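Local coordinates for tryptophan--tRNA ligase (Pyrococcus horikoshii, PDB 3JXE), which catalyses the ATP-dependent attachment of L-tryptophan to its cognate tRNA, releasing AMP and diphosphate, at residues F55-I64 / R208-D218. Residues are numbered along the deposited sequence; the frame is centred on the assembly and turned at random.
Sequences FFSHRDYDLI and RCLIPAAIDQD. With TYM (tryptophanyl-5'AMP), chain E.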
# COMPACT_ATOMS: atom_id res chain seq x y z
N PHE B 55 -3.44 28.95 -15.70
CA PHE B 55 -2.24 28.30 -15.20
C PHE B 55 -1.20 29.39 -14.96
O PHE B 55 -0.71 30.02 -15.90
CB PHE B 55 -1.74 27.26 -16.20
CG PHE B 55 -2.45 25.94 -16.11
CD1 PHE B 55 -3.69 25.76 -16.72
CD2 PHE B 55 -1.89 24.88 -15.41
CE1 PHE B 55 -4.36 24.54 -16.63
CE2 PHE B 55 -2.54 23.66 -15.32
CZ PHE B 55 -3.78 23.48 -15.93
N PHE B 56 -0.89 29.61 -13.69
CA PHE B 56 -0.11 30.76 -13.26
C PHE B 56 1.27 30.39 -12.71
O PHE B 56 2.19 31.21 -12.72
CB PHE B 56 -0.89 31.55 -12.20
CG PHE B 56 -1.01 30.85 -10.87
CD1 PHE B 56 -0.30 31.30 -9.77
CD2 PHE B 56 -1.82 29.73 -10.73
CE1 PHE B 56 -0.40 30.66 -8.54
CE2 PHE B 56 -1.93 29.07 -9.51
CZ PHE B 56 -1.22 29.55 -8.41
N SER B 57 1.39 29.16 -12.22
CA SER B 57 2.61 28.70 -11.56
C SER B 57 3.15 27.42 -12.19
O SER B 57 2.41 26.66 -12.80
CB SER B 57 2.35 28.49 -10.07
OG SER B 57 3.51 28.03 -9.41
N HIS B 58 4.45 27.19 -12.02
CA HIS B 58 5.09 26.00 -12.56
C HIS B 58 6.26 25.51 -11.70
O HIS B 58 6.70 26.20 -10.78
CB HIS B 58 5.57 26.24 -14.00
CG HIS B 58 6.90 26.91 -14.09
ND1 HIS B 58 7.06 28.28 -14.02
CD2 HIS B 58 8.15 26.40 -14.25
CE1 HIS B 58 8.34 28.59 -14.13
NE2 HIS B 58 9.02 27.46 -14.27
N ARG B 59 6.74 24.31 -12.01
CA ARG B 59 7.96 23.77 -11.44
C ARG B 59 8.73 23.07 -12.56
O ARG B 59 8.18 22.21 -13.24
CB ARG B 59 7.65 22.77 -10.33
CG ARG B 59 7.39 23.40 -8.98
CD ARG B 59 7.66 22.40 -7.87
NE ARG B 59 8.11 23.06 -6.65
CZ ARG B 59 7.37 23.20 -5.55
NH1 ARG B 59 6.14 22.70 -5.51
NH2 ARG B 59 7.86 23.82 -4.49
N ASP B 60 9.99 23.47 -12.75
CA ASP B 60 10.88 22.86 -13.75
C ASP B 60 10.29 22.73 -15.16
O ASP B 60 10.66 21.82 -15.91
CB ASP B 60 11.39 21.49 -13.28
CG ASP B 60 12.59 21.59 -12.36
OD1 ASP B 60 13.05 22.71 -12.06
OD2 ASP B 60 13.09 20.52 -11.94
N TYR B 61 9.37 23.63 -15.52
CA TYR B 61 8.72 23.57 -16.83
C TYR B 61 9.68 23.95 -17.95
O TYR B 61 9.56 23.46 -19.08
CB TYR B 61 7.46 24.44 -16.86
CG TYR B 61 6.66 24.28 -18.13
CD1 TYR B 61 5.95 23.11 -18.39
CD2 TYR B 61 6.62 25.30 -19.08
CE1 TYR B 61 5.23 22.95 -19.57
CE2 TYR B 61 5.89 25.15 -20.26
CZ TYR B 61 5.20 23.97 -20.49
OH TYR B 61 4.48 23.81 -21.65
N ASP B 62 10.64 24.82 -17.64
CA ASP B 62 11.71 25.17 -18.57
C ASP B 62 12.61 23.97 -18.87
O ASP B 62 13.20 23.88 -19.95
CB ASP B 62 12.53 26.35 -18.03
CG ASP B 62 13.09 26.10 -16.64
OD1 ASP B 62 12.31 25.71 -15.74
OD2 ASP B 62 14.31 26.29 -16.45
N LEU B 63 12.70 23.05 -17.91
CA LEU B 63 13.47 21.82 -18.07
C LEU B 63 12.71 20.74 -18.84
O LEU B 63 13.32 19.86 -19.43
CB LEU B 63 13.93 21.29 -16.70
CG LEU B 63 15.11 21.97 -16.00
CD1 LEU B 63 14.69 23.23 -15.25
CD2 LEU B 63 15.78 20.99 -15.04
N ILE B 64 11.38 20.82 -18.83
CA ILE B 64 10.55 19.86 -19.57
C ILE B 64 10.55 20.17 -21.07
O ILE B 64 10.41 19.26 -21.89
CB ILE B 64 9.09 19.78 -19.00
CG1 ILE B 64 8.51 18.38 -19.18
CG2 ILE B 64 8.18 20.81 -19.65
CD1 ILE B 64 8.66 17.50 -17.96
N ARG B 208 11.66 12.48 -17.45
CA ARG B 208 11.08 13.35 -16.42
C ARG B 208 9.57 13.58 -16.60
O ARG B 208 9.04 13.50 -17.71
CB ARG B 208 11.84 14.67 -16.29
CG ARG B 208 11.77 15.61 -17.48
CD ARG B 208 12.25 16.99 -17.07
NE ARG B 208 13.68 17.00 -16.77
CZ ARG B 208 14.23 17.66 -15.75
NH1 ARG B 208 15.54 17.61 -15.56
NH2 ARG B 208 13.47 18.36 -14.91
N CYS B 209 8.89 13.85 -15.49
CA CYS B 209 7.44 13.92 -15.44
C CYS B 209 6.90 15.35 -15.41
O CYS B 209 7.50 16.22 -14.78
CB CYS B 209 6.93 13.16 -14.22
SG CYS B 209 5.14 13.03 -14.10
N LEU B 210 5.77 15.58 -16.07
CA LEU B 210 5.05 16.85 -16.00
C LEU B 210 3.66 16.60 -15.42
O LEU B 210 2.93 15.74 -15.90
CB LEU B 210 4.92 17.50 -17.38
CG LEU B 210 4.95 19.03 -17.57
CD1 LEU B 210 4.37 19.39 -18.93
CD2 LEU B 210 4.23 19.81 -16.48
N ILE B 211 3.30 17.37 -14.40
CA ILE B 211 2.00 17.23 -13.74
C ILE B 211 1.14 18.49 -13.88
O ILE B 211 1.34 19.47 -13.14
CB ILE B 211 2.14 16.82 -12.25
CG1 ILE B 211 2.96 15.53 -12.13
CG2 ILE B 211 0.76 16.65 -11.62
CD1 ILE B 211 3.46 15.24 -10.73
N PRO B 212 0.18 18.48 -14.83
CA PRO B 212 -0.82 19.54 -14.92
C PRO B 212 -1.96 19.32 -13.93
O PRO B 212 -2.71 18.35 -14.04
CB PRO B 212 -1.33 19.42 -16.37
CG PRO B 212 -0.55 18.29 -17.00
CD PRO B 212 -0.00 17.48 -15.89
N ALA B 213 -2.06 20.23 -12.95
CA ALA B 213 -3.10 20.17 -11.92
C ALA B 213 -3.32 21.56 -11.33
O ALA B 213 -2.67 22.52 -11.74
CB ALA B 213 -2.72 19.17 -10.84
N ALA B 214 -4.23 21.67 -10.37
CA ALA B 214 -4.39 22.93 -9.64
C ALA B 214 -3.40 23.00 -8.48
O ALA B 214 -2.87 21.97 -8.04
CB ALA B 214 -5.83 23.10 -9.14
N ILE B 215 -3.16 24.21 -8.00
CA ILE B 215 -2.13 24.49 -7.00
C ILE B 215 -2.30 23.69 -5.70
O ILE B 215 -1.33 23.50 -4.96
CB ILE B 215 -2.04 26.04 -6.74
CG1 ILE B 215 -0.58 26.55 -6.75
CG2 ILE B 215 -2.89 26.47 -5.54
CD1 ILE B 215 0.36 25.96 -5.70
N ASP B 216 -3.51 23.21 -5.43
CA ASP B 216 -3.81 22.49 -4.18
C ASP B 216 -3.09 21.14 -4.06
O ASP B 216 -2.90 20.64 -2.95
CB ASP B 216 -5.32 22.31 -4.01
CG ASP B 216 -5.93 21.41 -5.06
OD1 ASP B 216 -6.84 20.63 -4.71
OD2 ASP B 216 -5.51 21.47 -6.24
N GLN B 217 -2.71 20.56 -5.20
CA GLN B 217 -2.09 19.24 -5.22
C GLN B 217 -0.57 19.28 -5.06
O GLN B 217 0.08 18.24 -4.99
CB GLN B 217 -2.47 18.50 -6.52
CG GLN B 217 -3.94 18.13 -6.62
CD GLN B 217 -4.40 17.27 -5.46
OE1 GLN B 217 -3.85 16.19 -5.21
NE2 GLN B 217 -5.41 17.74 -4.74
N ASP B 218 -0.03 20.50 -4.98
CA ASP B 218 1.42 20.73 -4.97
C ASP B 218 2.22 20.10 -3.81
O ASP B 218 3.34 19.63 -4.05
CB ASP B 218 1.72 22.23 -5.07
CG ASP B 218 3.19 22.51 -5.28
OD1 ASP B 218 3.72 22.15 -6.36
OD2 ASP B 218 3.81 23.09 -4.37
P TYM E . -9.39 15.99 -6.98
O1P TYM E . -10.14 14.78 -7.39
O2P TYM E . -9.81 16.73 -5.78
O5' TYM E . -9.37 17.03 -8.21
C5' TYM E . -8.96 16.59 -9.51
C4' TYM E . -8.26 17.72 -10.28
O4' TYM E . -9.09 18.91 -10.25
C1' TYM E . -8.31 20.02 -9.71
N9 TYM E . -9.31 20.89 -9.03
C4 TYM E . -9.70 22.10 -9.45
N3 TYM E . -9.35 22.88 -10.49
C2 TYM E . -9.91 24.07 -10.67
N1 TYM E . -10.82 24.54 -9.83
C6 TYM E . -11.22 23.81 -8.77
N6 TYM E . -12.14 24.30 -7.94
C5 TYM E . -10.65 22.56 -8.55
N7 TYM E . -10.82 21.61 -7.63
C8 TYM E . -10.00 20.60 -7.93
C2' TYM E . -7.26 19.35 -8.83
O2' TYM E . -6.10 20.17 -8.74
C3' TYM E . -6.93 18.09 -9.62
O3' TYM E . -5.98 18.40 -10.66
NH3 TYM E . -5.82 13.40 -4.72
CA TYM E . -6.18 13.99 -6.01
CB TYM E . -6.15 12.90 -7.09
CG TYM E . -4.77 12.83 -7.81
CD2 TYM E . -4.16 13.81 -8.59
CE2 TYM E . -2.93 13.30 -9.03
CE3 TYM E . -4.55 15.09 -8.97
CD1 TYM E . -3.92 11.78 -7.80
NE1 TYM E . -2.77 12.06 -8.56
CZ2 TYM E . -2.11 14.07 -9.84
CZ3 TYM E . -3.71 15.86 -9.78
CH2 TYM E . -2.49 15.35 -10.22
C TYM E . -7.60 14.58 -5.95
O TYM E . -8.42 14.15 -5.14
OPP TYM E . -7.82 15.60 -6.84
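Ile64 and Leu210 have their CA atoms 7.2 Å apart, and Phe55 and Ala214, near the other strand ends, 8.0 Å: strand 55-59 and strand 209-214 are not sheet neighbours, because strand 237-241 runs between them, and they meet through side chains. Phe56 sets CZ 3.5 Å from Ile215 CG1, the two side chains crossing at about a right angle. Arg59, extended from CG to NE, offers NH1 to the carboxylate of Asp218, with guanidinium and carboxylate planes only 8° apart. This salt bridge is edge-on, but its hydrogen bond to OD2 is weak and bent; Arg59 NH2 also holds Phe25 O. Beyond it, Leu210 brings CD1 to the edge of the Tyr61 ring, 3.7 Å from CE1, while Ile64 CD1 packs 3.8 Å from Leu210 CB. Arg208, bent at CG-CD (chi3 68°), lays one guanidinium face against Leu63, whose CB lies 3.5 Å from NH2. Asp60 OD2 stands at the edge of that group in a long salt bridge; its stronger mate is Arg225, as Asp67 is for Arg208. A leucine in place of Arg208 would probably leave Asp67 without its charged mate and Leu63 without the flat group covering it. At the end of strand 209-214, Ala214 N donates to the ribose O2' of tryptophanyl-5'AMP, and this hydroxyl in turn donates to Asp216 OD2 in the 3-10 segment 215-217. The arrangement thus joins the strand-turn-helix of 55-64 to the adenylate-binding end of a central Rossmann-fold strand, as befits a class I aminoacyl-tRNA synthetase.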